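Local atomic coordinates of putative oxidoreductase with NAD(P)-binding Rossmann-fold domain (Clostridium difficile, PDB entry 3UUW), a protein that probably works as an NAD(P)-dependent oxidoreductase of the Gfo/Idh/MocA family, binding the dinucleotide in its Rossmann-fold domain. Residues T163-Y168 and K302-V307. Residues are numbered along the deposited sequence; the frame is centred on the assembly and turned at random.
Sequences TLIDDY and KIINSV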
loop_
_atom_site.group_PDB
_atom_site.type_symbol
_atom_site.label_atom_id
_atom_site.label_comp_id
_atom_site.label_asym_id
_atom_site.label_seq_id
_atom_site.Cartn_x
_atom_site.Cartn_y
_atom_site.Cartn_z
ATOM N N THR A 163 6.715 -18.566 -26.717
ATOM C CA THR A 163 6.398 -17.701 -25.579
ATOM C C THR A 163 7.005 -16.295 -25.747
ATOM O O THR A 163 6.376 -15.294 -25.448
ATOM C CB THR A 163 6.868 -18.357 -24.271
ATOM O OG1 THR A 163 6.366 -19.699 -24.218
ATOM C CG2 THR A 163 6.372 -17.594 -23.066
ATOM N N LEU A 164 8.227 -16.214 -26.269
ATOM C CA LEU A 164 8.825 -14.911 -26.487
ATOM C C LEU A 164 8.002 -14.049 -27.471
ATOM O O LEU A 164 7.667 -12.925 -27.166
ATOM C CB LEU A 164 10.260 -15.058 -26.989
ATOM C CG LEU A 164 11.296 -15.602 -26.006
ATOM C CD1 LEU A 164 12.659 -15.696 -26.693
ATOM C CD2 LEU A 164 11.382 -14.758 -24.711
ATOM N N ILE A 165 7.661 -14.633 -28.617
ATOM C CA ILE A 165 6.935 -13.935 -29.668
ATOM C C ILE A 165 5.497 -13.600 -29.284
ATOM O O ILE A 165 4.950 -12.590 -29.722
ATOM C CB ILE A 165 6.920 -14.780 -30.969
ATOM C CG1 ILE A 165 8.343 -14.982 -31.489
ATOM C CG2 ILE A 165 6.108 -14.089 -32.032
ATOM C CD1 ILE A 165 9.010 -13.690 -31.908
ATOM N N ASP A 166 4.914 -14.443 -28.439
ATOM C CA ASP A 166 3.513 -14.349 -28.028
ATOM C C ASP A 166 3.287 -13.423 -26.840
ATOM O O ASP A 166 2.269 -12.734 -26.780
ATOM C CB ASP A 166 3.006 -15.747 -27.657
ATOM C CG ASP A 166 1.508 -15.794 -27.435
ATOM O OD1 ASP A 166 0.751 -15.286 -28.297
ATOM O OD2 ASP A 166 1.086 -16.371 -26.406
ATOM N N ASP A 167 4.223 -13.413 -25.891
ATOM C CA ASP A 167 4.028 -12.656 -24.662
ATOM C C ASP A 167 5.147 -11.682 -24.320
ATOM O O ASP A 167 4.875 -10.529 -24.005
ATOM C CB ASP A 167 3.781 -13.596 -23.499
ATOM C CG ASP A 167 3.066 -12.911 -22.333
ATOM O OD1 ASP A 167 2.695 -11.717 -22.447
ATOM O OD2 ASP A 167 2.874 -13.571 -21.292
ATOM N N TYR A 168 6.404 -12.112 -24.393
ATOM C CA TYR A 168 7.508 -11.194 -24.106
ATOM C C TYR A 168 7.510 -10.026 -25.092
ATOM O O TYR A 168 8.032 -8.954 -24.785
ATOM C CB TYR A 168 8.837 -11.907 -24.174
ATOM C CG TYR A 168 10.040 -11.163 -23.633
ATOM C CD1 TYR A 168 10.044 -10.607 -22.348
ATOM C CD2 TYR A 168 11.203 -11.107 -24.357
ATOM C CE1 TYR A 168 11.188 -9.961 -21.834
ATOM C CE2 TYR A 168 12.359 -10.448 -23.857
ATOM C CZ TYR A 168 12.346 -9.903 -22.591
ATOM O OH TYR A 168 13.497 -9.296 -22.107
ATOM N N LYS A 302 16.156 -11.924 -33.508
ATOM C CA LYS A 302 17.602 -11.834 -33.300
ATOM C C LYS A 302 17.998 -12.577 -32.010
ATOM O O LYS A 302 18.960 -13.350 -31.985
ATOM C CB LYS A 302 17.980 -10.361 -33.306
ATOM C CG LYS A 302 19.453 -9.984 -33.211
ATOM C CD LYS A 302 19.678 -8.684 -34.016
ATOM C CE LYS A 302 20.538 -7.681 -33.299
ATOM N NZ LYS A 302 19.703 -6.958 -32.290
ATOM N N ILE A 303 17.217 -12.378 -30.949
ATOM C CA ILE A 303 17.447 -13.067 -29.694
ATOM C C ILE A 303 17.283 -14.588 -29.863
ATOM O O ILE A 303 18.146 -15.381 -29.437
ATOM C CB ILE A 303 16.468 -12.543 -28.629
ATOM C CG1 ILE A 303 16.797 -11.098 -28.279
ATOM C CG2 ILE A 303 16.504 -13.400 -27.400
ATOM C CD1 ILE A 303 15.671 -10.404 -27.550
ATOM N N ILE A 304 16.180 -14.997 -30.480
ATOM C CA ILE A 304 15.911 -16.411 -30.726
ATOM C C ILE A 304 17.031 -17.065 -31.569
ATOM O O ILE A 304 17.498 -18.170 -31.255
ATOM C CB ILE A 304 14.544 -16.605 -31.403
ATOM C CG1 ILE A 304 13.418 -16.265 -30.410
ATOM C CG2 ILE A 304 14.394 -18.052 -31.905
ATOM C CD1 ILE A 304 12.068 -15.995 -31.055
ATOM N N ASN A 305 17.486 -16.359 -32.589
ATOM C CA ASN A 305 18.551 -16.887 -33.465
ATOM C C ASN A 305 19.938 -16.949 -32.817
ATOM O O ASN A 305 20.824 -17.673 -33.303
ATOM C CB ASN A 305 18.590 -16.095 -34.771
ATOM C CG ASN A 305 17.388 -16.397 -35.672
ATOM O OD1 ASN A 305 16.873 -17.520 -35.685
ATOM N ND2 ASN A 305 16.945 -15.398 -36.433
ATOM N N SER A 306 20.130 -16.213 -31.726
ATOM C CA SER A 306 21.404 -16.208 -31.009
ATOM C C SER A 306 21.512 -17.383 -30.044
ATOM O O SER A 306 22.574 -17.596 -29.463
ATOM C CB SER A 306 21.597 -14.899 -30.236
ATOM O OG SER A 306 20.768 -14.863 -29.083
ATOM N N VAL A 307 20.420 -18.134 -29.872
ATOM C CA VAL A 307 20.389 -19.280 -28.961
ATOM C C VAL A 307 21.007 -20.499 -29.627
ATOM O O VAL A 307 20.432 -21.061 -30.562
ATOM C CB VAL A 307 18.945 -19.632 -28.534
ATOM C CG1 VAL A 307 18.930 -20.896 -27.678
ATOM C CG2 VAL A 307 18.305 -18.461 -27.789
#
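Leu164 and Ile304 mark the closest backbone approach between 163-168 and 302-307, two segments of packed helices: their CA atoms are 8.4 Å apart, and apolar side chains fill the gap. Ile304 carries the contact from its helix, touching both Leu164 and Ile165. The CD1 methyl of Leu164 meets the CG1 methylene of Ile304 at 3.8 Å as the two side chains pass in opposite directions. Further out, CD1 of Ile304 lies 3.9 Å from both CG1 and CD1 of Ile165, the side chains crossing at about a right angle; Ile165 adopts two conformers and this holds for one of them, which makes the detail less certain. With CG1 anti to the carbonyl carbon (chi1 -69°), the ethyl branch of Ile304 reaches toward helix 160-179. The interface is small, burying 169 Å² in all, and no hydrogen bond spans it. Near the C-terminal end of helix 295-305, the hydroxyl OG of Ser306 turns back to Ile303 O at 2.7 Å, and the same carbonyl accepts Ser306 N. This is plain helix-helix packing on one face of the mixed sheet in the C-terminal domain of a Gfo/Idh/MocA-type fold, joining helix 160-179 to the last helix of the chain: Leu164 also rests on Leu198 of strand 198-206, Ile303 on Ile185 of strand 184-192, and Ile165, with the same caution, on Gln297 and Leu300 of helix 295-305 and on Pro98 in a loop.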